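Local coordinates for putative peptide ABC-transport system periplasmic peptide-binding protein (Campylobacter jejuni, PDB 4OEV), which binds nickel(II) in the periplasm, here together with oxalate, and probably delivers it to an ABC-type importer, at residues 5-10 with 211-216; 232-237 with 464-469; 62-67 with 111-116; 102-107 with 131-136; 264-269 with 352-357. All coordinates share one frame; numbering follows the deposited sequence.

Contact 1: 5-10 with 211-216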
# COMPACT_ATOMS: atom_id res chain seq x y z
N ASP A 5 18.53 18.35 16.92
CA ASP A 5 18.98 18.18 15.53
C ASP A 5 18.72 16.79 14.99
O ASP A 5 19.12 16.45 13.87
CB ASP A 5 20.47 18.54 15.42
CG ASP A 5 21.39 17.45 15.98
OD1 ASP A 5 20.96 16.56 16.73
OD2 ASP A 5 22.61 17.54 15.72
N THR A 6 18.01 15.99 15.78
CA THR A 6 17.72 14.60 15.44
C THR A 6 16.21 14.36 15.44
O THR A 6 15.54 14.79 16.38
CB THR A 6 18.38 13.62 16.45
OG1 THR A 6 19.80 13.80 16.47
CG2 THR A 6 18.04 12.18 16.13
N LEU A 7 15.69 13.72 14.38
CA LEU A 7 14.29 13.27 14.32
C LEU A 7 14.26 11.76 14.46
O LEU A 7 14.96 11.08 13.76
CB LEU A 7 13.62 13.66 13.00
CG LEU A 7 13.03 15.06 12.91
CD1 LEU A 7 12.34 15.30 11.56
CD2 LEU A 7 12.10 15.36 14.09
N ILE A 8 13.45 11.22 15.37
CA ILE A 8 13.34 9.77 15.43
C ILE A 8 11.90 9.40 15.19
O ILE A 8 11.03 9.78 15.96
CB ILE A 8 13.80 9.19 16.76
CG1 ILE A 8 15.19 9.73 17.11
CG2 ILE A 8 13.74 7.66 16.73
CD1 ILE A 8 15.84 9.04 18.23
N ILE A 9 11.65 8.69 14.10
CA ILE A 9 10.27 8.35 13.73
C ILE A 9 10.06 6.85 13.66
O ILE A 9 10.80 6.14 13.00
CB ILE A 9 9.90 8.93 12.36
CG1 ILE A 9 10.19 10.43 12.28
CG2 ILE A 9 8.45 8.60 11.99
CD1 ILE A 9 9.85 10.99 10.92
N ALA A 10 9.02 6.39 14.35
CA ALA A 10 8.64 5.00 14.27
C ALA A 10 7.88 4.72 12.99
O ALA A 10 6.98 5.48 12.59
CB ALA A 10 7.74 4.61 15.49
N LYS A 211 11.60 8.11 23.67
CA LYS A 211 12.53 7.37 22.81
C LYS A 211 12.31 7.65 21.31
O LYS A 211 13.20 7.41 20.48
CB LYS A 211 12.39 5.87 23.08
CG LYS A 211 13.25 5.37 24.24
CD LYS A 211 12.76 4.00 24.70
CE LYS A 211 13.81 3.29 25.52
NZ LYS A 211 14.61 2.47 24.56
N ILE A 212 11.12 8.13 20.97
CA ILE A 212 10.82 8.51 19.59
C ILE A 212 10.03 9.81 19.58
O ILE A 212 9.40 10.17 20.57
CB ILE A 212 10.03 7.40 18.82
CG1 ILE A 212 8.73 7.07 19.51
CG2 ILE A 212 10.86 6.15 18.69
CD1 ILE A 212 7.84 6.00 18.72
N ASP A 213 10.05 10.51 18.44
CA ASP A 213 9.39 11.80 18.28
C ASP A 213 8.00 11.70 17.73
O ASP A 213 7.20 12.60 17.91
CB ASP A 213 10.20 12.71 17.32
CG ASP A 213 11.45 13.25 17.94
OD1 ASP A 213 11.36 13.82 19.05
OD2 ASP A 213 12.53 13.15 17.30
N ALA A 214 7.73 10.64 16.99
CA ALA A 214 6.47 10.49 16.24
C ALA A 214 6.23 9.05 15.87
O ALA A 214 7.18 8.32 15.61
CB ALA A 214 6.49 11.34 14.97
N ALA A 215 4.95 8.69 15.80
CA ALA A 215 4.49 7.37 15.33
C ALA A 215 3.03 7.45 14.91
O ALA A 215 2.27 8.30 15.42
CB ALA A 215 4.66 6.32 16.39
N LEU A 216 2.60 6.57 14.00
CA LEU A 216 1.15 6.40 13.80
C LEU A 216 0.65 5.48 14.92
O LEU A 216 1.27 4.44 15.20
CB LEU A 216 0.78 5.78 12.46
CG LEU A 216 1.24 6.56 11.25
CD1 LEU A 216 0.78 5.78 9.95
CD2 LEU A 216 0.66 7.93 11.31
O HOH W 1 4.33 4.60 12.85
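Ile-8 of the N-terminal strand 6-11 lies against Ile-212 and Asp-213, where the chain leaves helix 200-208 and enters strand 214-216 of this family 5 solute-binding protein. The two strands run nearly parallel, their axes 16° apart, but they do not form a regular sheet pair. Strand 6-11 is an edge strand bonded along its other side to strand 191-196, and 214-216 belongs to a different sheet, so the contact links two sheets.

Three direct hydrogen bonds make the polar part. Ile-8 is gripped through both its backbone N and its backbone O: the N donates to Asp-213 OD2 at 2.9 Å, and the O accepts from Asp-213 N at 2.8 Å. The carboxylate oxygen is met on its anti side, 19° out of plane, and also forms a salt bridge with the C-terminal residue Lys-494. Further along, Ala-10 N donates to Ala-214 O, 2.9 Å away.

Apolar contacts occupy the flank formed by Ile-8, Ala-10 and Ile-212. The side chains of Ile-8 and Ile-212 cross at about a right angle, their CG2 methyls 3.8 Å apart. Because Ile-212 CG1 sits between the backbone N and the carbonyl carbon (chi1 58°), its extended chain carries CD1 to within 3.5 Å of Ala-10 CB. Ala-10 CB also touches Ala-215 CB, and one water joins Ala-10 O to Leu-216 N, 2.8 Å from the former.

Contact 2: 232-237 with 464-469; sequences GILREK and LVYNKD
This is an antiparallel strand pairing, Gly-232 to Leu-234 against Leu-464 to Tyr-466, within the branched sheet to which the long strand 454-467 contributes. Gly-232 with Tyr-466 and Leu-234 with Leu-464 are hydrogen-bonded pairs flanking the non-hydrogen-bonded pair Ile-233 with Val-465. Four backbone bonds close the pairing, among them Gly-232 N to Tyr-466 O at 2.8 Å and Leu-234 N to Leu-464 O at 2.9 Å.

The Tyr-466 ring folds across its own partner. With CG set between the backbone N and the carbonyl carbon (chi1 61°), the ring lies over Gly-232, whose CA forms a CH-pi contact 3.8 Å from the centroid of the Tyr-466 ring and 22° off its normal. Lys-468, bent at chi2, brings NZ to 3.4 Å from Gly-232 CA. Beyond the glycine, the side chains of Leu-234 and Tyr-466 cross obliquely, Leu-234 CG 3.9 Å from Tyr-466 CE1. Water 2 lies in the ring plane at the edge, 3.0 Å from Tyr-466 OH, and reaches Ile-233 O through a weak bond. Glu-236 runs alongside Leu-464 in the same direction, with OE2 of the glutamate 3.7 Å from Leu-464 CD2.

On the face bearing Ile-233 and Val-465, both side chains meet Phe-225 of helix 223-226, while the other edge of strand 454-467 bonds through Val-465 and Asn-467 to Ala-215 and Asp-213.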
# COMPACT_ATOMS: atom_id res chain seq x y z
N GLY A 232 0.86 16.30 20.11
CA GLY A 232 -0.22 16.66 19.22
C GLY A 232 -0.75 15.41 18.51
O GLY A 232 -0.10 14.37 18.52
N ILE A 233 -1.95 15.48 17.95
CA ILE A 233 -2.52 14.36 17.19
C ILE A 233 -3.10 14.90 15.89
O ILE A 233 -4.07 15.65 15.90
CB ILE A 233 -3.63 13.63 17.96
CG1 ILE A 233 -3.12 13.18 19.33
CG2 ILE A 233 -4.12 12.44 17.15
CD1 ILE A 233 -4.23 12.73 20.30
N LEU A 234 -2.49 14.53 14.77
CA LEU A 234 -2.95 14.93 13.46
C LEU A 234 -3.78 13.82 12.85
O LEU A 234 -3.25 12.72 12.67
CB LEU A 234 -1.79 15.22 12.53
CG LEU A 234 -1.33 16.66 12.45
CD1 LEU A 234 -0.08 16.62 11.63
CD2 LEU A 234 -2.40 17.54 11.84
N ARG A 235 -5.05 14.09 12.55
CA ARG A 235 -5.91 13.11 11.89
C ARG A 235 -5.66 13.12 10.41
O ARG A 235 -5.77 14.18 9.80
CB ARG A 235 -7.39 13.39 12.11
CG ARG A 235 -8.26 12.49 11.21
CD ARG A 235 -9.74 12.78 11.35
NE ARG A 235 -10.24 12.56 12.70
CZ ARG A 235 -11.10 11.60 13.04
NH1 ARG A 235 -11.54 10.74 12.13
NH2 ARG A 235 -11.54 11.49 14.30
N GLU A 236 -5.30 11.98 9.84
CA GLU A 236 -4.97 11.91 8.40
C GLU A 236 -5.97 11.00 7.68
O GLU A 236 -6.25 9.90 8.16
CB GLU A 236 -3.55 11.39 8.21
CG GLU A 236 -2.53 12.22 8.97
CD GLU A 236 -1.36 12.66 8.10
OE1 GLU A 236 -1.58 12.95 6.90
OE2 GLU A 236 -0.21 12.70 8.61
N LYS A 237 -6.53 11.47 6.57
CA LYS A 237 -7.43 10.67 5.73
C LYS A 237 -6.58 9.68 4.97
O LYS A 237 -5.39 9.92 4.81
CB LYS A 237 -8.23 11.53 4.76
CG LYS A 237 -9.28 12.45 5.42
CD LYS A 237 -10.48 11.63 5.97
CE LYS A 237 -11.51 12.49 6.71
NZ LYS A 237 -11.80 12.07 8.16
N LEU A 464 -1.58 10.49 13.46
CA LEU A 464 -0.16 10.77 13.64
C LEU A 464 0.05 11.42 14.99
O LEU A 464 -0.37 12.57 15.23
CB LEU A 464 0.39 11.68 12.51
CG LEU A 464 1.83 12.16 12.69
CD1 LEU A 464 2.79 11.02 13.04
CD2 LEU A 464 2.28 12.89 11.40
N VAL A 465 0.71 10.70 15.88
CA VAL A 465 0.91 11.29 17.20
C VAL A 465 2.33 11.81 17.33
O VAL A 465 3.29 11.08 17.09
CB VAL A 465 0.66 10.32 18.34
CG1 VAL A 465 0.88 11.04 19.65
CG2 VAL A 465 -0.76 9.75 18.25
N TYR A 466 2.47 13.06 17.71
CA TYR A 466 3.82 13.63 17.64
C TYR A 466 4.20 14.50 18.84
O TYR A 466 3.41 15.31 19.35
CB TYR A 466 3.98 14.43 16.31
CG TYR A 466 3.01 15.60 16.21
CD1 TYR A 466 1.72 15.41 15.69
CD2 TYR A 466 3.35 16.85 16.67
CE1 TYR A 466 0.81 16.46 15.65
CE2 TYR A 466 2.45 17.91 16.62
CZ TYR A 466 1.19 17.70 16.10
OH TYR A 466 0.30 18.74 16.05
N ASN A 467 5.43 14.34 19.28
CA ASN A 467 6.06 15.29 20.20
C ASN A 467 5.74 16.74 19.80
O ASN A 467 5.98 17.15 18.66
CB ASN A 467 7.56 15.05 20.23
CG ASN A 467 8.25 15.97 21.16
OD1 ASN A 467 9.05 16.80 20.74
ND2 ASN A 467 7.95 15.83 22.45
N LYS A 468 5.18 17.50 20.74
CA LYS A 468 4.64 18.81 20.46
C LYS A 468 5.71 19.78 19.97
O LYS A 468 5.39 20.87 19.48
CB LYS A 468 3.96 19.40 21.71
CG LYS A 468 2.87 20.44 21.43
CD LYS A 468 1.83 19.86 20.47
CE LYS A 468 0.56 20.70 20.42
NZ LYS A 468 -0.47 20.04 19.54
N ASP A 469 6.97 19.43 20.19
CA ASP A 469 8.08 20.26 19.72
C ASP A 469 8.18 20.20 18.20
O ASP A 469 8.87 21.00 17.63
CB ASP A 469 9.41 19.81 20.35
CG ASP A 469 9.49 20.12 21.84
OD1 ASP A 469 8.91 21.15 22.28
OD2 ASP A 469 10.10 19.30 22.56
O HOH W 2 -2.61 18.19 15.58

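Contact 3: 62-67 with 111-116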
# COMPACT_ATOMS: atom_id res chain seq x y z
N VAL A 62 3.53 8.28 -26.61
CA VAL A 62 4.88 8.86 -26.58
C VAL A 62 5.08 9.95 -25.53
O VAL A 62 4.32 10.93 -25.48
CB VAL A 62 5.27 9.43 -27.96
CG1 VAL A 62 6.56 10.19 -27.87
CG2 VAL A 62 5.41 8.29 -28.96
N TYR A 63 6.11 9.77 -24.71
CA TYR A 63 6.42 10.69 -23.59
C TYR A 63 7.73 11.36 -23.82
O TYR A 63 8.77 10.69 -23.80
CB TYR A 63 6.49 9.95 -22.25
CG TYR A 63 5.16 9.51 -21.69
CD1 TYR A 63 4.68 10.04 -20.50
CD2 TYR A 63 4.37 8.60 -22.37
CE1 TYR A 63 3.45 9.65 -19.98
CE2 TYR A 63 3.14 8.22 -21.88
CZ TYR A 63 2.69 8.74 -20.68
OH TYR A 63 1.46 8.37 -20.23
N ASP A 64 7.71 12.68 -23.98
CA ASP A 64 8.94 13.44 -24.05
C ASP A 64 9.18 14.06 -22.69
O ASP A 64 8.37 14.86 -22.23
CB ASP A 64 8.87 14.54 -25.11
CG ASP A 64 9.04 14.01 -26.53
OD1 ASP A 64 10.18 13.69 -26.92
OD2 ASP A 64 8.02 13.93 -27.25
N ILE A 65 10.25 13.64 -22.01
CA ILE A 65 10.51 14.12 -20.65
C ILE A 65 11.80 14.95 -20.57
O ILE A 65 12.85 14.50 -21.04
CB ILE A 65 10.58 12.98 -19.65
CG1 ILE A 65 9.30 12.16 -19.73
CG2 ILE A 65 10.79 13.52 -18.24
CD1 ILE A 65 9.16 11.17 -18.61
N PHE A 66 11.70 16.14 -19.98
CA PHE A 66 12.82 17.10 -19.85
C PHE A 66 13.30 17.22 -18.39
O PHE A 66 12.51 17.51 -17.47
CB PHE A 66 12.39 18.45 -20.43
CG PHE A 66 11.89 18.34 -21.85
CD1 PHE A 66 12.78 18.35 -22.92
CD2 PHE A 66 10.54 18.22 -22.11
CE1 PHE A 66 12.32 18.21 -24.23
CE2 PHE A 66 10.07 18.09 -23.39
CZ PHE A 66 10.96 18.09 -24.47
N LEU A 67 14.59 16.96 -18.18
CA LEU A 67 15.15 16.77 -16.84
C LEU A 67 15.85 17.99 -16.26
O LEU A 67 16.32 18.84 -17.02
CB LEU A 67 16.14 15.62 -16.89
CG LEU A 67 15.55 14.40 -17.61
CD1 LEU A 67 16.59 13.35 -17.72
CD2 LEU A 67 14.34 13.90 -16.76
N GLU A 111 14.54 6.53 -25.46
CA GLU A 111 15.57 7.20 -26.32
C GLU A 111 16.13 8.45 -25.64
O GLU A 111 15.37 9.38 -25.39
CB GLU A 111 14.99 7.65 -27.65
CG GLU A 111 14.41 6.63 -28.61
CD GLU A 111 13.62 7.33 -29.70
OE1 GLU A 111 12.41 7.01 -29.86
OE2 GLU A 111 14.20 8.25 -30.36
N ILE A 112 17.44 8.51 -25.42
CA ILE A 112 18.10 9.73 -24.93
C ILE A 112 18.35 10.65 -26.13
O ILE A 112 19.19 10.31 -26.97
CB ILE A 112 19.42 9.37 -24.21
CG1 ILE A 112 19.12 8.49 -22.98
CG2 ILE A 112 20.18 10.65 -23.82
CD1 ILE A 112 20.32 7.73 -22.39
N LEU A 113 17.58 11.74 -26.28
CA LEU A 113 17.72 12.62 -27.49
C LEU A 113 18.66 13.80 -27.22
O LEU A 113 19.26 14.38 -28.15
CB LEU A 113 16.34 13.10 -28.02
CG LEU A 113 15.42 12.00 -28.63
CD1 LEU A 113 13.96 12.43 -28.86
CD2 LEU A 113 15.99 11.38 -29.89
N ASN A 114 18.75 14.20 -25.95
CA ASN A 114 19.77 15.16 -25.52
C ASN A 114 19.94 14.89 -23.99
O ASN A 114 19.15 14.14 -23.40
CB ASN A 114 19.43 16.63 -25.91
CG ASN A 114 18.36 17.29 -25.04
OD1 ASN A 114 18.45 17.31 -23.80
ND2 ASN A 114 17.34 17.88 -25.69
N PRO A 115 21.02 15.41 -23.37
CA PRO A 115 21.37 15.00 -22.00
C PRO A 115 20.30 15.26 -20.91
O PRO A 115 20.43 14.80 -19.76
CB PRO A 115 22.63 15.82 -21.73
CG PRO A 115 23.25 15.97 -23.09
CD PRO A 115 22.10 16.18 -24.02
N SER A 116 19.28 16.01 -21.29
CA SER A 116 18.17 16.39 -20.41
C SER A 116 16.81 16.05 -21.05
O SER A 116 15.80 16.63 -20.67
CB SER A 116 18.25 17.90 -20.12
OG SER A 116 19.39 18.17 -19.34
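Leu-67, at the end of strand 62-67, meets Ser-116 just beyond a classic beta bulge, in which Leu-113 and Asn-114 both face His-117. The contact belongs to a four-stranded antiparallel sheet: strand 117-122 separates 62-67 from the edge strand 107-114, so the two segments come closest where the turn leading into 117-122 swings across.

The tight part centres on Ser-116 O. It accepts from Leu-67 N at 2.8 Å, with the donor 37° out of the carbonyl plane rather than on a lone pair. A CA-H...O contact from Phe-66 CA reaches the same oxygen at 3.1 Å. Leu-67 covers this oxygen with its side chain, CG lying 3.8 Å from Ser-116 O; CG is anti to the carbonyl carbon (chi1 -48°), beside the backbone N that makes the bond. The Leu-67 side chain also packs on Val-84 of helix 81-92.

Toward Leu-113, which is solvent-exposed, the contact thins out. Asp-64 OD1 approaches Leu-113 CD1 no closer than 4.4 Å, and its polar partner is instead His-117, which bonds the carboxylate through NE2. The His-117 ring, on the intervening strand 117-122, also stacks with Phe-66. What shapes the turn itself is an Asx turn: Asn-114 OD1 accepts from Ser-116 N at 2.9 Å, with an N-H...O angle of 154°.

Contact 4: 102-107 with 131-136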
# COMPACT_ATOMS: atom_id res chain seq x y z
N VAL A 102 5.08 -4.44 -13.34
CA VAL A 102 3.83 -4.22 -14.07
C VAL A 102 3.58 -2.73 -14.34
O VAL A 102 2.70 -2.38 -15.14
CB VAL A 102 2.60 -4.86 -13.30
CG1 VAL A 102 2.75 -6.37 -13.25
CG2 VAL A 102 2.50 -4.25 -11.89
N ASN A 103 4.34 -1.84 -13.68
CA ASN A 103 4.20 -0.42 -13.90
C ASN A 103 5.06 0.01 -15.09
O ASN A 103 4.93 1.16 -15.58
CB ASN A 103 4.59 0.43 -12.68
CG ASN A 103 3.66 0.19 -11.48
OD1 ASN A 103 2.85 -0.71 -11.51
ND2 ASN A 103 3.77 1.03 -10.47
N PHE A 104 6.00 -0.86 -15.49
CA PHE A 104 6.94 -0.52 -16.59
C PHE A 104 7.02 -1.49 -17.75
O PHE A 104 7.76 -1.22 -18.71
CB PHE A 104 8.34 -0.33 -16.01
CG PHE A 104 8.41 0.80 -15.04
CD1 PHE A 104 8.01 0.61 -13.71
CD2 PHE A 104 8.79 2.06 -15.44
CE1 PHE A 104 8.02 1.67 -12.81
CE2 PHE A 104 8.83 3.13 -14.53
CZ PHE A 104 8.44 2.94 -13.22
N GLU A 105 6.25 -2.59 -17.71
CA GLU A 105 6.29 -3.62 -18.76
C GLU A 105 5.83 -3.08 -20.10
O GLU A 105 6.14 -3.63 -21.16
CB GLU A 105 5.41 -4.83 -18.40
CG GLU A 105 3.92 -4.45 -18.21
CD GLU A 105 3.05 -5.64 -17.83
OE1 GLU A 105 3.54 -6.77 -18.07
OE2 GLU A 105 1.94 -5.45 -17.23
N ASP A 106 5.07 -2.00 -20.04
CA ASP A 106 4.47 -1.45 -21.22
C ASP A 106 5.36 -0.45 -21.99
O ASP A 106 4.95 0.15 -22.99
CB ASP A 106 3.18 -0.77 -20.82
CG ASP A 106 2.42 -0.24 -21.99
OD1 ASP A 106 2.32 -0.97 -23.01
OD2 ASP A 106 2.04 0.94 -21.93
N ILE A 107 6.61 -0.32 -21.55
CA ILE A 107 7.56 0.57 -22.22
C ILE A 107 8.23 -0.16 -23.36
O ILE A 107 8.85 -1.21 -23.15
CB ILE A 107 8.61 1.05 -21.24
CG1 ILE A 107 7.92 1.92 -20.21
CG2 ILE A 107 9.75 1.85 -22.00
CD1 ILE A 107 8.69 2.06 -19.02
N ASP A 131 2.31 8.89 -12.71
CA ASP A 131 2.27 8.52 -11.29
C ASP A 131 3.36 7.51 -11.04
O ASP A 131 4.04 7.58 -10.02
CB ASP A 131 0.90 7.92 -10.86
CG ASP A 131 -0.12 8.99 -10.54
OD1 ASP A 131 0.14 10.18 -10.89
OD2 ASP A 131 -1.13 8.65 -9.88
N ALA A 132 3.52 6.58 -11.98
CA ALA A 132 4.51 5.50 -11.84
C ALA A 132 5.92 6.03 -11.79
O ALA A 132 6.80 5.44 -11.15
CB ALA A 132 4.36 4.50 -12.99
N LEU A 133 6.15 7.14 -12.50
CA LEU A 133 7.47 7.75 -12.56
C LEU A 133 7.79 8.58 -11.31
O LEU A 133 8.80 9.31 -11.27
CB LEU A 133 7.59 8.62 -13.84
CG LEU A 133 7.66 7.84 -15.15
CD1 LEU A 133 7.44 8.71 -16.36
CD2 LEU A 133 9.00 7.17 -15.23
N SER A 134 6.96 8.44 -10.25
CA SER A 134 7.31 9.10 -9.00
C SER A 134 8.24 8.16 -8.24
O SER A 134 8.79 8.54 -7.21
CB SER A 134 6.06 9.47 -8.17
OG SER A 134 5.28 8.31 -7.86
N ILE A 135 8.44 6.94 -8.75
CA ILE A 135 9.39 6.00 -8.13
C ILE A 135 10.81 6.54 -8.25
O ILE A 135 11.12 7.25 -9.22
CB ILE A 135 9.33 4.57 -8.76
CG1 ILE A 135 9.98 3.55 -7.83
CG2 ILE A 135 9.96 4.50 -10.13
CD1 ILE A 135 9.12 3.14 -6.61
N GLY A 136 11.66 6.21 -7.29
CA GLY A 136 13.02 6.72 -7.28
C GLY A 136 13.79 6.32 -8.53
O GLY A 136 13.49 5.28 -9.12
O HOH W 3 6.16 2.78 -9.92
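Phe-104 points the far end of its ring at the turn that follows helix 129-132, and three residues there receive it differently. Leu-133 meets the edge of the ring near its plane, CD2 standing 4.1 Å from Phe-104 CE2. Ile-135 places CG2 3.8 Å from Phe-104 CZ; this methyl lies between the backbone N and the carbonyl carbon, as CG1 takes the position anti to N (chi1 -162°). Ala-132 adds its carbonyl oxygen, 3.6 Å from Phe-104 CZ. The ring thus ends among two methyl groups and a peptide oxygen, and it meets Phe-91 of helix 81-92 as well.

Beside the ring, Asn-103 CB rests on Ala-132 CB at 4.1 Å. No direct hydrogen bond spans the segments. Instead water 3 accepts from Asn-103 ND2 at 3.0 Å and donates to Ala-132 O, tying the amide to a carbonyl at the helix end. The receiving turn is braced by Ser-134, whose OG and backbone N both donate to Asp-131 O.

The arrangement packs two short helix ends, each running into a type I beta turn, in the buried interior of the solute-binding fold. Ile-135 lies about 6 Å, side chain to side chain, from Asn-31, which binds magnesium in another structure of this protein; none is bound to this chain here.

Contact 5: 264-269 with 352-357; sequences YAVDKE and QSEFRK
The backbones approach most closely at Val-266 and Glu-354, 5.7 Å between their CA atoms, where the bend between helices 256-265 and 268-274 passes the last turns of helix 342-357. Asp-267 centres an inverse gamma turn in this bend and stands at the N-cap position of helix 268-274.

Glu-354 carries the polar contact. Its chain is bent at chi2 (-61°), which brings the carboxylate around to the bend, where OE2 accepts from Asp-267 N at 2.9 Å through its anti lone pair; the bond is nearly straight, with an N-H...O angle of 165°. The same oxygen touches Asp-267 CB at 3.4 Å. On the other side of the carboxylate, OE1 forms a salt bridge with Lys-357 one helical turn on, its hydrogen bond weak at 3.2 Å from NZ. This positive charge probably helps offset the glutamate's proximity to the Asp-267 carboxylate. Backbone carbonyls are joined by water 4, which donates to Ala-265 O and, at 2.6 Å, to Glu-354 O.

Next to this polar group lies an apolar one built on Phe-355. Ala-265 CB sits at the ring edge, near its plane, 4.2 Å from Phe-355 CD1. Val-266 brings its CG2 to 3.8 Å from Phe-355 CE1.

Strand 454-467 packs against both side chains: Val-266 on Ile-455 and Leu-457, and Phe-355 on Ile-455. Ile-358 and Val-360, in the loop leading to strand 361-367, touch Ala-265 and Phe-355 respectively.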
# COMPACT_ATOMS: atom_id res chain seq x y z
N TYR A 264 -23.03 -11.12 3.85
CA TYR A 264 -24.34 -10.73 4.42
C TYR A 264 -24.39 -10.89 5.94
O TYR A 264 -25.26 -10.30 6.63
CB TYR A 264 -25.49 -11.56 3.79
CG TYR A 264 -25.91 -11.11 2.40
CD1 TYR A 264 -26.46 -9.85 2.20
CD2 TYR A 264 -25.78 -11.94 1.30
CE1 TYR A 264 -26.85 -9.43 0.93
CE2 TYR A 264 -26.17 -11.54 0.05
CZ TYR A 264 -26.70 -10.28 -0.14
OH TYR A 264 -27.06 -9.85 -1.40
N ALA A 265 -23.44 -11.65 6.47
CA ALA A 265 -23.43 -11.98 7.89
C ALA A 265 -22.85 -10.87 8.76
O ALA A 265 -23.09 -10.84 9.97
CB ALA A 265 -22.66 -13.25 8.11
N VAL A 266 -22.05 -9.99 8.18
CA VAL A 266 -21.31 -9.02 8.99
C VAL A 266 -22.01 -7.65 9.07
O VAL A 266 -22.30 -7.03 8.04
CB VAL A 266 -19.86 -8.81 8.41
CG1 VAL A 266 -19.09 -7.78 9.29
CG2 VAL A 266 -19.10 -10.14 8.38
N ASP A 267 -22.26 -7.17 10.28
CA ASP A 267 -22.85 -5.85 10.47
C ASP A 267 -21.74 -4.81 10.50
O ASP A 267 -21.22 -4.46 11.57
CB ASP A 267 -23.70 -5.80 11.77
CG ASP A 267 -24.44 -4.47 11.95
OD1 ASP A 267 -24.35 -3.59 11.06
OD2 ASP A 267 -25.16 -4.32 12.96
N LYS A 268 -21.37 -4.34 9.30
CA LYS A 268 -20.26 -3.41 9.13
C LYS A 268 -20.53 -2.07 9.80
O LYS A 268 -19.61 -1.43 10.31
CB LYS A 268 -19.99 -3.17 7.63
CG LYS A 268 -19.73 -4.42 6.84
CD LYS A 268 -19.12 -4.06 5.51
CE LYS A 268 -19.52 -4.99 4.42
NZ LYS A 268 -18.88 -4.59 3.08
N GLU A 269 -21.78 -1.62 9.80
CA GLU A 269 -22.09 -0.34 10.44
C GLU A 269 -21.72 -0.38 11.92
O GLU A 269 -21.13 0.56 12.45
CB GLU A 269 -23.57 0.02 10.31
CG GLU A 269 -23.98 0.50 8.94
CD GLU A 269 -23.37 1.85 8.58
OE1 GLU A 269 -23.07 2.65 9.51
OE2 GLU A 269 -23.19 2.12 7.37
N GLN A 352 -15.51 -13.64 13.75
CA GLN A 352 -15.78 -14.94 14.35
C GLN A 352 -17.12 -14.93 15.09
O GLN A 352 -17.90 -15.84 14.98
CB GLN A 352 -14.65 -15.35 15.28
CG GLN A 352 -14.92 -16.67 16.06
CD GLN A 352 -13.84 -16.92 17.10
OE1 GLN A 352 -13.54 -16.03 17.93
NE2 GLN A 352 -13.22 -18.09 17.06
N SER A 353 -17.38 -13.84 15.81
CA SER A 353 -18.64 -13.62 16.49
C SER A 353 -19.83 -13.53 15.52
O SER A 353 -20.87 -14.17 15.75
CB SER A 353 -18.56 -12.32 17.32
OG SER A 353 -19.89 -12.06 17.75
N GLU A 354 -19.68 -12.74 14.46
CA GLU A 354 -20.71 -12.54 13.43
C GLU A 354 -21.05 -13.86 12.74
O GLU A 354 -22.24 -14.19 12.52
CB GLU A 354 -20.22 -11.49 12.38
CG GLU A 354 -20.13 -10.06 12.93
CD GLU A 354 -21.49 -9.52 13.42
OE1 GLU A 354 -21.97 -9.96 14.48
OE2 GLU A 354 -22.08 -8.67 12.74
N PHE A 355 -20.02 -14.65 12.45
CA PHE A 355 -20.24 -15.91 11.75
C PHE A 355 -20.91 -16.93 12.65
O PHE A 355 -21.71 -17.75 12.21
CB PHE A 355 -18.94 -16.48 11.27
CG PHE A 355 -18.24 -15.60 10.23
CD1 PHE A 355 -18.93 -14.66 9.47
CD2 PHE A 355 -16.89 -15.71 10.06
CE1 PHE A 355 -18.26 -13.89 8.50
CE2 PHE A 355 -16.19 -14.92 9.08
CZ PHE A 355 -16.90 -14.01 8.33
N ARG A 356 -20.50 -16.92 13.91
CA ARG A 356 -21.07 -17.85 14.89
C ARG A 356 -22.56 -17.67 14.97
O ARG A 356 -23.32 -18.65 15.14
CB ARG A 356 -20.42 -17.65 16.26
CG ARG A 356 -21.06 -18.52 17.33
CD ARG A 356 -20.34 -18.49 18.66
NE ARG A 356 -21.32 -18.64 19.75
CZ ARG A 356 -21.81 -19.81 20.17
NH1 ARG A 356 -22.71 -19.86 21.16
NH2 ARG A 356 -21.44 -20.95 19.58
N LYS A 357 -23.02 -16.42 14.83
CA LYS A 357 -24.44 -16.13 14.91
C LYS A 357 -25.28 -16.86 13.83
O LYS A 357 -26.43 -17.15 14.06
CB LYS A 357 -24.71 -14.63 14.81
CG LYS A 357 -24.28 -13.83 16.02
CD LYS A 357 -24.75 -12.39 15.88
CE LYS A 357 -23.93 -11.49 16.77
NZ LYS A 357 -24.34 -10.07 16.67
O HOH W 4 -24.16 -12.70 11.63

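In the fold
Contacts 1 and 2 form one continuous region: strand 214-216, shared by contact 1, is the sheet neighbour of 454-467, used in contact 2, so the N-terminal strand is tied through to 232-237. Contacts 3 and 4 touch through Ile-65 and Leu-133, their centres about 55 and 40 Å from that of contact 5 and on the opposite side of the chain's centre. Contacts 1, 4 and 5 are buried; 2 and 3 are partly open to solvent. Backbone bonding dominates contact 2, whereas contact 3 relies on a single bond at a turn. Contact 4 is apolar apart from a bridging water, while contacts 1 and 5 each use a carboxylate to hold a backbone N.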